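Local coordinates for putative lipoprotein (Bacteroides ovatus, PDB 3OQQ), which is of unknown function but is probably an extracellular lipoprotein that binds calcium ions, at residues S20-V25 and V38-V43; G119-H124 and V158-S163; K173-L178 and E302-G307; D198-E203 and A321-L326. One frame throughout, in Å; residues are numbered along the deposited sequence.

Overall arrangement
From the N terminus, contact 1 closes a short loop of twelve residues by pairing strands 23-26 and 36-41 as a hairpin. Contact 2 follows in series and closes a loop of 33 residues, joining strand 122-131 to strand 150-161. Contact 3 brings strand 298-307 to strand 173-184 over a far longer loop. Contact 4 crosses contact 3 along the chain: it opens inside that loop, at the end of strand 190-198 and the loop after it, and closes on helix 314-328. Contacts 1 to 3 are antiparallel strand pairs, linked through the pairings of 36-41 with 122-131 and of 150-161 with 173-184, while contact 4 packs against contact 3 and joins contact 2 by a salt bridge.

Contact 1: residues S20-V25 and V38-V43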
loop_
_atom_site.group_PDB
_atom_site.type_symbol
_atom_site.label_atom_id
_atom_site.label_comp_id
_atom_site.label_asym_id
_atom_site.label_seq_id
_atom_site.Cartn_x
_atom_site.Cartn_y
_atom_site.Cartn_z
ATOM N N SER A 20 -0.016 -16.488 23.365
ATOM C CA SER A 20 0.369 -15.481 24.358
ATOM C C SER A 20 1.887 -15.182 24.392
ATOM O O SER A 20 2.250 -14.126 24.887
ATOM C CB SER A 20 -0.114 -15.875 25.749
ATOM O OG SER A 20 0.440 -17.110 26.169
ATOM N N THR A 21 2.763 -16.055 23.831
ATOM C CA THR A 21 4.203 -15.760 23.859
ATOM C C THR A 21 4.633 -14.911 22.680
ATOM O O THR A 21 5.681 -14.248 22.738
ATOM C CB THR A 21 5.048 -17.039 23.913
ATOM O OG1 THR A 21 6.366 -16.655 24.319
ATOM C CG2 THR A 21 5.132 -17.764 22.548
ATOM N N LEU A 22 3.858 -14.963 21.592
ATOM C CA LEU A 22 4.190 -14.241 20.368
ATOM C C LEU A 22 4.166 -12.732 20.607
ATOM O O LEU A 22 3.447 -12.241 21.491
ATOM C CB LEU A 22 3.256 -14.652 19.228
ATOM C CG LEU A 22 3.064 -16.163 19.050
ATOM C CD1 LEU A 22 2.068 -16.441 17.972
ATOM C CD2 LEU A 22 4.361 -16.842 18.720
ATOM N N VAL A 23 5.027 -12.007 19.875
ATOM C CA VAL A 23 5.191 -10.575 20.090
ATOM C C VAL A 23 4.766 -9.758 18.852
ATOM O O VAL A 23 4.712 -10.270 17.736
ATOM C CB VAL A 23 6.649 -10.228 20.540
ATOM C CG1 VAL A 23 7.008 -10.926 21.859
ATOM C CG2 VAL A 23 7.680 -10.560 19.454
ATOM N N ASN A 24 4.528 -8.468 19.068
ATOM C CA ASN A 24 4.195 -7.533 18.005
ATOM C C ASN A 24 5.244 -6.442 17.976
ATOM O O ASN A 24 5.656 -5.985 19.033
ATOM C CB ASN A 24 2.806 -6.978 18.219
ATOM C CG ASN A 24 1.748 -8.036 18.081
ATOM O OD1 ASN A 24 1.726 -8.808 17.126
ATOM N ND2 ASN A 24 0.879 -8.130 19.058
ATOM N N VAL A 25 5.728 -6.078 16.773
ATOM C CA VAL A 25 6.756 -5.047 16.595
ATOM C C VAL A 25 6.127 -3.866 15.853
ATOM O O VAL A 25 5.472 -4.071 14.827
ATOM C CB VAL A 25 8.011 -5.600 15.876
ATOM C CG1 VAL A 25 9.090 -4.523 15.730
ATOM C CG2 VAL A 25 8.559 -6.837 16.604
ATOM N N VAL A 38 5.502 -6.114 12.046
ATOM C CA VAL A 38 5.473 -7.580 12.038
ATOM C C VAL A 38 4.686 -8.020 13.294
ATOM O O VAL A 38 4.885 -7.474 14.379
ATOM C CB VAL A 38 6.894 -8.227 11.881
ATOM C CG1 VAL A 38 7.795 -7.950 13.069
ATOM C CG2 VAL A 38 6.815 -9.724 11.593
ATOM N N GLY A 39 3.716 -8.904 13.082
ATOM C CA GLY A 39 2.837 -9.408 14.130
ATOM C C GLY A 39 3.008 -10.884 14.401
ATOM O O GLY A 39 3.512 -11.619 13.541
ATOM N N ASP A 40 2.585 -11.313 15.624
ATOM C CA ASP A 40 2.587 -12.691 16.140
ATOM C C ASP A 40 3.914 -13.436 15.850
ATOM O O ASP A 40 3.916 -14.543 15.308
ATOM C CB ASP A 40 1.358 -13.467 15.589
ATOM C CG ASP A 40 0.039 -12.975 16.175
ATOM O OD1 ASP A 40 0.002 -12.678 17.392
ATOM O OD2 ASP A 40 -0.958 -12.913 15.428
ATOM N N VAL A 41 5.033 -12.812 16.259
ATOM C CA VAL A 41 6.409 -13.283 16.073
ATOM C C VAL A 41 6.859 -14.130 17.241
ATOM O O VAL A 41 6.800 -13.678 18.380
ATOM C CB VAL A 41 7.354 -12.057 15.919
ATOM C CG1 VAL A 41 8.791 -12.476 15.633
ATOM C CG2 VAL A 41 6.838 -11.110 14.849
ATOM N N LEU A 42 7.363 -15.331 16.957
ATOM C CA LEU A 42 7.916 -16.196 17.994
ATOM C C LEU A 42 9.384 -15.811 18.201
ATOM O O LEU A 42 10.148 -15.757 17.231
ATOM C CB LEU A 42 7.761 -17.680 17.596
ATOM C CG LEU A 42 8.551 -18.723 18.384
ATOM C CD1 LEU A 42 8.085 -18.808 19.832
ATOM C CD2 LEU A 42 8.445 -20.066 17.724
ATOM N N VAL A 43 9.767 -15.518 19.453
ATOM C CA VAL A 43 11.150 -15.174 19.784
ATOM C C VAL A 43 11.658 -16.220 20.748
ATOM O O VAL A 43 11.363 -16.154 21.936
ATOM C CB VAL A 43 11.350 -13.732 20.338
ATOM C CG1 VAL A 43 12.835 -13.420 20.531
ATOM C CG2 VAL A 43 10.702 -12.687 19.435
HETATM O O HOH W 1 7.944 -15.152 21.560
#
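The carbonyl oxygen of Val41 is met by two groups of the 20-25 segment: the amide N of Val23 donates to Val41 O at 2.9 Å, and the CA-H of Leu22 adds a weaker contact to the same oxygen. Val41 N returns an almost straight hydrogen bond to Val23 O (178° at the hydrogen). One residue further on the register slips, because Asp40 and Val41 both face Val23; this is a G1 beta bulge, with Asp40 in a left-handed backbone conformation. Asp40 N lies close to Val23 O but at a poor angle, and bonds instead to the side chain of Asn24, whose OD1 accepts from Asp40 N at 3.0 Å, the donor standing somewhat tilted from the amide plane. Asn24 can do this because its CG lies beside its own backbone N (chi1 -66°), which carries OD1 across to the other strand. Beyond the bulge, Val25 N bonds to Val38 O at 2.9 Å. The valines share one face: Val23 CG2 touches Val43 CG2 at 3.7 Å, and Val25 lies alongside Val38, CB against CG1. Leu22 works elsewhere, laying CD2 on Leu42 CB at 3.7 Å and CD1 beside Asp40 CB. A water joins Thr21 O to Val43 N where direct pairing has ended. Leu42 also touches Gln164, a ligand of a nearby calcium ion. Chemically, the Asn24 side chain supplies the acceptor that the bulge denies to Asp40 N, while the valine face stays apolar.

Contact 2: residues G119-H124 and V158-S163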
loop_
_atom_site.group_PDB
_atom_site.type_symbol
_atom_site.label_atom_id
_atom_site.label_comp_id
_atom_site.label_asym_id
_atom_site.label_seq_id
_atom_site.Cartn_x
_atom_site.Cartn_y
_atom_site.Cartn_z
ATOM N N GLY A 119 0.431 -19.412 16.630
ATOM C CA GLY A 119 0.094 -18.249 15.823
ATOM C C GLY A 119 1.011 -18.095 14.633
ATOM O O GLY A 119 2.180 -18.496 14.682
ATOM N N TYR A 120 0.481 -17.508 13.561
ATOM C CA TYR A 120 1.201 -17.286 12.315
ATOM C C TYR A 120 1.860 -15.928 12.278
ATOM O O TYR A 120 1.203 -14.909 12.490
ATOM C CB TYR A 120 0.256 -17.411 11.113
ATOM C CG TYR A 120 -0.513 -18.709 11.024
ATOM C CD1 TYR A 120 0.146 -19.929 10.877
ATOM C CD2 TYR A 120 -1.904 -18.714 10.984
ATOM C CE1 TYR A 120 -0.564 -21.126 10.753
ATOM C CE2 TYR A 120 -2.622 -19.903 10.853
ATOM C CZ TYR A 120 -1.948 -21.107 10.746
ATOM O OH TYR A 120 -2.657 -22.274 10.617
ATOM N N LEU A 121 3.139 -15.900 11.922
ATOM C CA LEU A 121 3.850 -14.636 11.784
ATOM C C LEU A 121 3.272 -13.897 10.561
ATOM O O LEU A 121 2.960 -14.528 9.549
ATOM C CB LEU A 121 5.375 -14.891 11.645
ATOM C CG LEU A 121 6.291 -13.663 11.459
ATOM C CD1 LEU A 121 7.596 -13.839 12.184
ATOM C CD2 LEU A 121 6.576 -13.416 10.005
ATOM N N PHE A 122 3.101 -12.575 10.669
ATOM C CA PHE A 122 2.612 -11.801 9.532
ATOM C C PHE A 122 3.363 -10.499 9.435
ATOM O O PHE A 122 3.673 -9.886 10.459
ATOM C CB PHE A 122 1.081 -11.581 9.552
ATOM C CG PHE A 122 0.482 -10.758 10.675
ATOM C CD1 PHE A 122 0.112 -11.355 11.875
ATOM C CD2 PHE A 122 0.222 -9.401 10.503
ATOM C CE1 PHE A 122 -0.469 -10.600 12.910
ATOM C CE2 PHE A 122 -0.366 -8.645 11.524
ATOM C CZ PHE A 122 -0.711 -9.247 12.722
ATOM N N TYR A 123 3.736 -10.129 8.204
ATOM C CA TYR A 123 4.391 -8.869 7.891
ATOM C C TYR A 123 3.307 -7.855 7.560
ATOM O O TYR A 123 2.250 -8.242 7.053
ATOM C CB TYR A 123 5.354 -9.043 6.721
ATOM C CG TYR A 123 6.585 -9.834 7.071
ATOM C CD1 TYR A 123 7.673 -9.230 7.699
ATOM C CD2 TYR A 123 6.685 -11.184 6.746
ATOM C CE1 TYR A 123 8.818 -9.959 8.025
ATOM C CE2 TYR A 123 7.829 -11.920 7.057
ATOM C CZ TYR A 123 8.891 -11.306 7.703
ATOM O OH TYR A 123 10.017 -12.029 8.011
ATOM N N HIS A 124 3.539 -6.576 7.848
ATOM C CA HIS A 124 2.521 -5.573 7.581
ATOM C C HIS A 124 3.136 -4.313 7.000
ATOM O O HIS A 124 4.116 -3.785 7.557
ATOM C CB HIS A 124 1.732 -5.231 8.888
ATOM C CG HIS A 124 0.675 -4.171 8.723
ATOM N ND1 HIS A 124 0.658 -3.046 9.516
ATOM C CD2 HIS A 124 -0.384 -4.126 7.875
ATOM C CE1 HIS A 124 -0.403 -2.348 9.131
ATOM N NE2 HIS A 124 -1.066 -2.968 8.154
ATOM N N VAL A 158 1.145 -10.041 4.806
ATOM C CA VAL A 158 1.619 -11.315 4.289
ATOM C C VAL A 158 1.761 -12.226 5.507
ATOM O O VAL A 158 2.586 -11.968 6.381
ATOM C CB VAL A 158 2.915 -11.181 3.455
ATOM C CG1 VAL A 158 3.538 -12.553 3.175
ATOM C CG2 VAL A 158 2.633 -10.454 2.150
ATOM N N THR A 159 0.923 -13.253 5.585
ATOM C CA THR A 159 0.892 -14.207 6.690
ATOM C C THR A 159 1.590 -15.488 6.275
ATOM O O THR A 159 1.360 -15.989 5.167
ATOM C CB THR A 159 -0.568 -14.477 7.047
ATOM O OG1 THR A 159 -1.227 -13.234 7.269
ATOM C CG2 THR A 159 -0.739 -15.424 8.241
ATOM N N GLU A 160 2.442 -16.017 7.160
ATOM C CA GLU A 160 3.117 -17.276 6.917
ATOM C C GLU A 160 2.310 -18.370 7.613
ATOM O O GLU A 160 2.466 -18.575 8.820
ATOM C CB GLU A 160 4.576 -17.206 7.377
ATOM C CG GLU A 160 5.379 -16.215 6.550
ATOM C CD GLU A 160 6.839 -16.065 6.913
ATOM O OE1 GLU A 160 7.354 -16.880 7.705
ATOM O OE2 GLU A 160 7.492 -15.162 6.353
ATOM N N CYS A 161 1.366 -18.996 6.875
ATOM C CA CYS A 161 0.500 -20.070 7.395
ATOM C C CYS A 161 1.315 -21.370 7.485
ATOM O O CYS A 161 1.134 -22.312 6.697
ATOM C CB CYS A 161 -0.761 -20.245 6.552
ATOM S SG CYS A 161 -1.804 -18.771 6.445
ATOM N N HIS A 162 2.265 -21.369 8.427
ATOM C CA HIS A 162 3.198 -22.451 8.693
ATOM C C HIS A 162 2.831 -23.093 10.022
ATOM O O HIS A 162 2.378 -22.391 10.931
ATOM C CB HIS A 162 4.645 -21.903 8.734
ATOM C CG HIS A 162 5.096 -21.180 7.491
ATOM N ND1 HIS A 162 6.321 -20.529 7.448
ATOM C CD2 HIS A 162 4.494 -21.051 6.280
ATOM C CE1 HIS A 162 6.412 -20.010 6.234
ATOM N NE2 HIS A 162 5.333 -20.285 5.499
ATOM N N SER A 163 3.038 -24.413 10.158
ATOM C CA SER A 163 2.720 -25.113 11.410
ATOM C C SER A 163 3.611 -24.645 12.596
ATOM O O SER A 163 3.196 -24.739 13.754
ATOM C CB SER A 163 2.858 -26.618 11.222
ATOM O OG SER A 163 2.276 -27.314 12.312
HETATM O O HOH W 2 4.461 -18.278 10.806
#
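Cys161 sits over one face of the Tyr120 ring: its CA is 3.9 Å from the ring centroid in a CH-pi contact, and its SG, 4.6 Å from that centroid and 11° off the normal, makes a more distant sulfur-aromatic contact. The ring edge is met by a backbone oxygen, His162 O lying 3.2 Å from Tyr120 CE1. Cys161 is the centre of an inverse gamma turn, which bends the chain round the tyrosine as the strand ends. There a water takes over from direct pairing, accepting from Leu121 N and donating to Glu160 O. Further in, Glu160 N bonds to Leu121 O at 2.9 Å, and Tyr123 N to Val158 O at 2.8 Å. The extended chain of Glu160, running alongside Leu121, brings OE2 to the edge of the Tyr123 ring, 3.3 Å from CE2; the charge of this carboxylate is met by Arg324 of helix 314-328 in a salt bridge. On the side of the strands that carries Phe122 and Thr159, Thr159 CG2 touches Tyr120 CB at 3.6 Å. These features mark the end of an antiparallel strand pair, where a water-bridged step and an inverse gamma turn replace the ladder.

Contact 3: residues K173-L178 and E302-G307; sequences KEELLL and EVRLIG
The guanidinium group of Arg304 has Glu175 OE1 at its edge, in its plane, and Ile306 CD1 over one face toward its rim, 3.9 Å above the plane. Two nitrogens grip the carboxylate side-on, Arg304 NE donating to Glu175 OE1 at 2.9 Å and NH2 to OE2 at 2.8 Å. The planes of the two groups stand 64° apart, and both oxygens are approached from above the carboxylate plane. Arg304 starts with CG anti to the backbone N (chi1 -174°) and stays extended to NE, which carries its end diagonally to Glu175 rather than to Leu177, its directly paired neighbour. A methionine here would probably leave the carboxylate of Glu175 without its charged mate and free to swing. Lys173 lies alongside Ile306 on the same face. On the opposite face Leu176 CD2 touches Leu305 CD1 at 3.8 Å. Backbone bonds run in pairs, Leu176 with Leu305 and Leu178 with Val303, and Gly307 N reaches Glu174 O at 2.8 Å. This is an antiparallel ladder with a salt bridge among aliphatic groups on one face and an aliphatic layer on the other, where Leu176, Leu178 and Leu305 pack on strand 190-198 of a second sheet, and Leu176 also on Leu326 of helix 314-328.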
loop_
_atom_site.group_PDB
_atom_site.type_symbol
_atom_site.label_atom_id
_atom_site.label_comp_id
_atom_site.label_asym_id
_atom_site.label_seq_id
_atom_site.Cartn_x
_atom_site.Cartn_y
_atom_site.Cartn_z
ATOM N N LYS A 173 1.762 -22.787 3.748
ATOM C CA LYS A 173 1.552 -21.805 2.678
ATOM C C LYS A 173 1.610 -20.384 3.204
ATOM O O LYS A 173 1.703 -20.173 4.411
ATOM C CB LYS A 173 0.217 -22.043 1.937
ATOM C CG LYS A 173 -1.043 -21.936 2.788
ATOM C CD LYS A 173 -2.150 -22.764 2.171
ATOM C CE LYS A 173 -3.459 -22.585 2.886
ATOM N NZ LYS A 173 -4.576 -23.228 2.141
ATOM N N GLU A 174 1.582 -19.412 2.275
ATOM C CA GLU A 174 1.547 -17.978 2.548
ATOM C C GLU A 174 0.229 -17.459 2.071
ATOM O O GLU A 174 -0.380 -18.015 1.147
ATOM C CB GLU A 174 2.680 -17.217 1.835
ATOM C CG GLU A 174 4.090 -17.566 2.238
ATOM C CD GLU A 174 4.533 -18.969 1.886
ATOM O OE1 GLU A 174 4.472 -19.343 0.692
ATOM O OE2 GLU A 174 4.921 -19.708 2.818
ATOM N N GLU A 175 -0.204 -16.388 2.691
ATOM C CA GLU A 175 -1.404 -15.660 2.341
ATOM C C GLU A 175 -1.043 -14.225 2.240
ATOM O O GLU A 175 -0.145 -13.763 2.934
ATOM C CB GLU A 175 -2.490 -15.848 3.390
ATOM C CG GLU A 175 -3.453 -16.960 3.066
ATOM C CD GLU A 175 -4.650 -16.963 3.988
ATOM O OE1 GLU A 175 -5.149 -15.861 4.327
ATOM O OE2 GLU A 175 -5.097 -18.074 4.357
ATOM N N LEU A 176 -1.735 -13.529 1.377
ATOM C CA LEU A 176 -1.590 -12.105 1.165
ATOM C C LEU A 176 -2.964 -11.505 1.287
ATOM O O LEU A 176 -3.902 -12.004 0.665
ATOM C CB LEU A 176 -0.981 -11.833 -0.226
ATOM C CG LEU A 176 -0.643 -10.392 -0.547
ATOM C CD1 LEU A 176 0.658 -10.321 -1.214
ATOM C CD2 LEU A 176 -1.709 -9.736 -1.429
ATOM N N LEU A 177 -3.100 -10.493 2.136
ATOM C CA LEU A 177 -4.326 -9.730 2.261
ATOM C C LEU A 177 -4.012 -8.276 1.894
ATOM O O LEU A 177 -3.205 -7.620 2.579
ATOM C CB LEU A 177 -4.958 -9.834 3.666
ATOM C CG LEU A 177 -6.329 -9.164 3.852
ATOM C CD1 LEU A 177 -7.412 -9.942 3.097
ATOM C CD2 LEU A 177 -6.701 -9.109 5.339
ATOM N N LEU A 178 -4.629 -7.793 0.795
ATOM C CA LEU A 178 -4.496 -6.420 0.332
ATOM C C LEU A 178 -5.817 -5.673 0.380
ATOM O O LEU A 178 -6.817 -6.155 -0.144
ATOM C CB LEU A 178 -3.953 -6.360 -1.111
ATOM C CG LEU A 178 -4.056 -4.989 -1.839
ATOM C CD1 LEU A 178 -2.994 -4.024 -1.384
ATOM C CD2 LEU A 178 -3.988 -5.143 -3.323
ATOM N N GLU A 302 -10.825 -5.463 -1.661
ATOM C CA GLU A 302 -10.129 -6.358 -0.741
ATOM C C GLU A 302 -9.772 -7.643 -1.472
ATOM O O GLU A 302 -10.640 -8.266 -2.086
ATOM C CB GLU A 302 -10.946 -6.640 0.520
ATOM C CG GLU A 302 -10.177 -7.484 1.528
ATOM C CD GLU A 302 -10.981 -7.913 2.737
ATOM O OE1 GLU A 302 -11.054 -7.125 3.706
ATOM O OE2 GLU A 302 -11.556 -9.023 2.709
ATOM N N VAL A 303 -8.479 -8.007 -1.447
ATOM C CA VAL A 303 -7.979 -9.182 -2.167
ATOM C C VAL A 303 -7.205 -10.080 -1.230
ATOM O O VAL A 303 -6.253 -9.651 -0.578
ATOM C CB VAL A 303 -7.099 -8.795 -3.388
ATOM C CG1 VAL A 303 -6.660 -10.048 -4.165
ATOM C CG2 VAL A 303 -7.817 -7.814 -4.319
ATOM N N ARG A 304 -7.630 -11.333 -1.167
ATOM C CA ARG A 304 -6.937 -12.378 -0.434
ATOM C C ARG A 304 -6.361 -13.346 -1.460
ATOM O O ARG A 304 -7.106 -13.892 -2.282
ATOM C CB ARG A 304 -7.895 -13.078 0.538
ATOM C CG ARG A 304 -7.222 -14.094 1.446
ATOM C CD ARG A 304 -8.258 -14.758 2.306
ATOM N NE ARG A 304 -7.720 -15.885 3.066
ATOM C CZ ARG A 304 -8.396 -17.002 3.308
ATOM N NH1 ARG A 304 -9.623 -17.160 2.828
ATOM N NH2 ARG A 304 -7.847 -17.976 4.022
ATOM N N LEU A 305 -5.038 -13.502 -1.471
ATOM C CA LEU A 305 -4.372 -14.443 -2.383
ATOM C C LEU A 305 -3.771 -15.558 -1.550
ATOM O O LEU A 305 -2.950 -15.276 -0.678
ATOM C CB LEU A 305 -3.294 -13.766 -3.242
ATOM C CG LEU A 305 -3.705 -12.510 -4.003
ATOM C CD1 LEU A 305 -2.512 -11.812 -4.504
ATOM C CD2 LEU A 305 -4.619 -12.824 -5.176
ATOM N N ILE A 306 -4.225 -16.808 -1.770
ATOM C CA ILE A 306 -3.778 -17.971 -1.000
ATOM C C ILE A 306 -2.737 -18.692 -1.833
ATOM O O ILE A 306 -3.012 -19.098 -2.984
ATOM C CB ILE A 306 -4.966 -18.882 -0.563
ATOM C CG1 ILE A 306 -5.991 -18.078 0.272
ATOM C CG2 ILE A 306 -4.491 -20.095 0.256
ATOM C CD1 ILE A 306 -7.320 -17.810 -0.447
ATOM N N GLY A 307 -1.539 -18.800 -1.262
ATOM C CA GLY A 307 -0.417 -19.447 -1.925
ATOM C C GLY A 307 -0.601 -20.937 -2.134
ATOM O O GLY A 307 -1.283 -21.596 -1.345
#

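Contact 4: residues D198-E203 and A321-L326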
loop_
_atom_site.group_PDB
_atom_site.type_symbol
_atom_site.label_atom_id
_atom_site.label_comp_id
_atom_site.label_asym_id
_atom_site.label_seq_id
_atom_site.Cartn_x
_atom_site.Cartn_y
_atom_site.Cartn_z
ATOM N N ASP A 198 4.465 -7.263 -8.098
ATOM C CA ASP A 198 5.624 -7.633 -8.888
ATOM C C ASP A 198 6.287 -8.919 -8.372
ATOM O O ASP A 198 6.600 -9.032 -7.180
ATOM C CB ASP A 198 6.615 -6.464 -8.891
ATOM C CG ASP A 198 7.492 -6.424 -10.111
ATOM O OD1 ASP A 198 8.228 -7.395 -10.337
ATOM O OD2 ASP A 198 7.416 -5.428 -10.858
ATOM N N GLY A 199 6.447 -9.887 -9.276
ATOM C CA GLY A 199 7.045 -11.174 -8.939
ATOM C C GLY A 199 6.081 -12.177 -8.331
ATOM O O GLY A 199 6.449 -13.342 -8.177
ATOM N N LEU A 200 4.837 -11.757 -7.973
ATOM C CA LEU A 200 3.888 -12.723 -7.435
ATOM C C LEU A 200 3.223 -13.471 -8.601
ATOM O O LEU A 200 2.124 -13.127 -9.019
ATOM C CB LEU A 200 2.858 -12.114 -6.483
ATOM C CG LEU A 200 2.145 -13.186 -5.628
ATOM C CD1 LEU A 200 3.070 -13.758 -4.522
ATOM C CD2 LEU A 200 0.884 -12.668 -5.078
ATOM N N LYS A 201 3.937 -14.466 -9.140
ATOM C CA LYS A 201 3.530 -15.258 -10.304
ATOM C C LYS A 201 2.334 -16.173 -10.005
ATOM O O LYS A 201 2.108 -16.535 -8.851
ATOM C CB LYS A 201 4.722 -16.083 -10.817
ATOM C CG LYS A 201 5.951 -15.227 -11.121
ATOM C CD LYS A 201 6.926 -15.945 -12.011
ATOM C CE LYS A 201 8.341 -15.455 -11.821
ATOM N NZ LYS A 201 9.143 -16.423 -11.024
ATOM N N SER A 202 1.588 -16.559 -11.061
ATOM C CA SER A 202 0.404 -17.421 -10.957
ATOM C C SER A 202 0.766 -18.795 -10.335
ATOM O O SER A 202 -0.013 -19.326 -9.557
ATOM C CB SER A 202 -0.273 -17.600 -12.322
ATOM O OG SER A 202 0.584 -18.215 -13.269
ATOM N N GLU A 203 1.971 -19.307 -10.620
ATOM C CA GLU A 203 2.530 -20.565 -10.106
ATOM C C GLU A 203 2.560 -20.557 -8.570
ATOM O O GLU A 203 2.558 -21.622 -7.964
ATOM C CB GLU A 203 3.973 -20.785 -10.642
ATOM C CG GLU A 203 4.092 -21.017 -12.147
ATOM C CD GLU A 203 4.041 -19.815 -13.083
ATOM O OE1 GLU A 203 3.763 -18.689 -12.611
ATOM O OE2 GLU A 203 4.241 -20.013 -14.305
ATOM N N ALA A 321 9.825 -16.264 -0.851
ATOM C CA ALA A 321 10.543 -15.019 -1.098
ATOM C C ALA A 321 9.649 -14.039 -1.889
ATOM O O ALA A 321 9.638 -12.857 -1.578
ATOM C CB ALA A 321 11.833 -15.305 -1.854
ATOM N N ALA A 322 8.870 -14.544 -2.874
ATOM C CA ALA A 322 7.943 -13.727 -3.683
ATOM C C ALA A 322 6.857 -13.062 -2.810
ATOM O O ALA A 322 6.573 -11.885 -3.001
ATOM C CB ALA A 322 7.292 -14.585 -4.745
ATOM N N PHE A 323 6.266 -13.811 -1.843
ATOM C CA PHE A 323 5.280 -13.242 -0.910
ATOM C C PHE A 323 5.954 -12.249 0.029
ATOM O O PHE A 323 5.410 -11.177 0.262
ATOM C CB PHE A 323 4.570 -14.331 -0.086
ATOM C CG PHE A 323 3.423 -14.981 -0.811
ATOM C CD1 PHE A 323 2.142 -14.443 -0.742
ATOM C CD2 PHE A 323 3.617 -16.147 -1.552
ATOM C CE1 PHE A 323 1.077 -15.045 -1.414
ATOM C CE2 PHE A 323 2.548 -16.751 -2.225
ATOM C CZ PHE A 323 1.292 -16.179 -2.171
ATOM N N ARG A 324 7.145 -12.592 0.535
ATOM C CA ARG A 324 7.878 -11.752 1.499
ATOM C C ARG A 324 8.358 -10.431 0.904
ATOM O O ARG A 324 8.190 -9.385 1.537
ATOM C CB ARG A 324 9.070 -12.500 2.082
ATOM C CG ARG A 324 8.725 -13.402 3.252
ATOM C CD ARG A 324 9.992 -14.050 3.779
ATOM N NE ARG A 324 9.699 -15.076 4.773
ATOM C CZ ARG A 324 10.563 -15.999 5.177
ATOM N NH1 ARG A 324 11.789 -16.038 4.671
ATOM N NH2 ARG A 324 10.207 -16.894 6.089
ATOM N N GLU A 325 8.935 -10.481 -0.309
ATOM C CA GLU A 325 9.472 -9.331 -1.033
ATOM C C GLU A 325 8.395 -8.311 -1.393
ATOM O O GLU A 325 8.742 -7.161 -1.650
ATOM C CB GLU A 325 10.221 -9.789 -2.299
ATOM C CG GLU A 325 11.640 -10.240 -2.006
ATOM C CD GLU A 325 12.591 -9.096 -1.729
ATOM O OE1 GLU A 325 13.105 -8.495 -2.701
ATOM O OE2 GLU A 325 12.780 -8.767 -0.536
ATOM N N LEU A 326 7.100 -8.687 -1.392
ATOM C CA LEU A 326 6.054 -7.685 -1.656
ATOM C C LEU A 326 5.959 -6.687 -0.495
ATOM O O LEU A 326 5.586 -5.531 -0.710
ATOM C CB LEU A 326 4.669 -8.321 -1.933
ATOM C CG LEU A 326 4.596 -9.156 -3.204
ATOM C CD1 LEU A 326 3.325 -9.949 -3.250
ATOM C CD2 LEU A 326 4.727 -8.286 -4.442
HETATM O O HOH W 3 7.674 -10.693 -5.167
#
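Leu200 CD1 stands squarely over the Phe323 ring, 3.6 Å from its centroid and 3° off the normal, so that in this tightly packed part one methyl group meets all six ring carbons almost equally in a CH-pi contact. CG of Leu200 lies anti to its amide N (chi1 -163°), directing the side chain from the centre of an inverse gamma turn to the helix. Leu326 closes in across Leu200 at about a right angle, its CD1 3.9 Å from Leu200 CB, and its other methyl, CD2, rests 3.4 Å from Asp198 O. An alanine in place of Phe323 is likely to leave the methyl of Leu200 without its aromatic platform and open a gap toward Leu176 and Glu174, which the ring also touches. The partly exposed side is looser. Ala322 CB comes to 3.7 Å from Gly199 O, and a water links the two backbones, donating to Asp198 O at 2.8 Å and to Ala322 O at 2.7 Å. The carboxylate of Asp198 turns to Arg332 in a salt bridge. Since no direct hydrogen bond joins the two segments, loop and helix are held by apolar contact on the inner side, and by the Ala322-Gly199 contact and a bridging water on the outer.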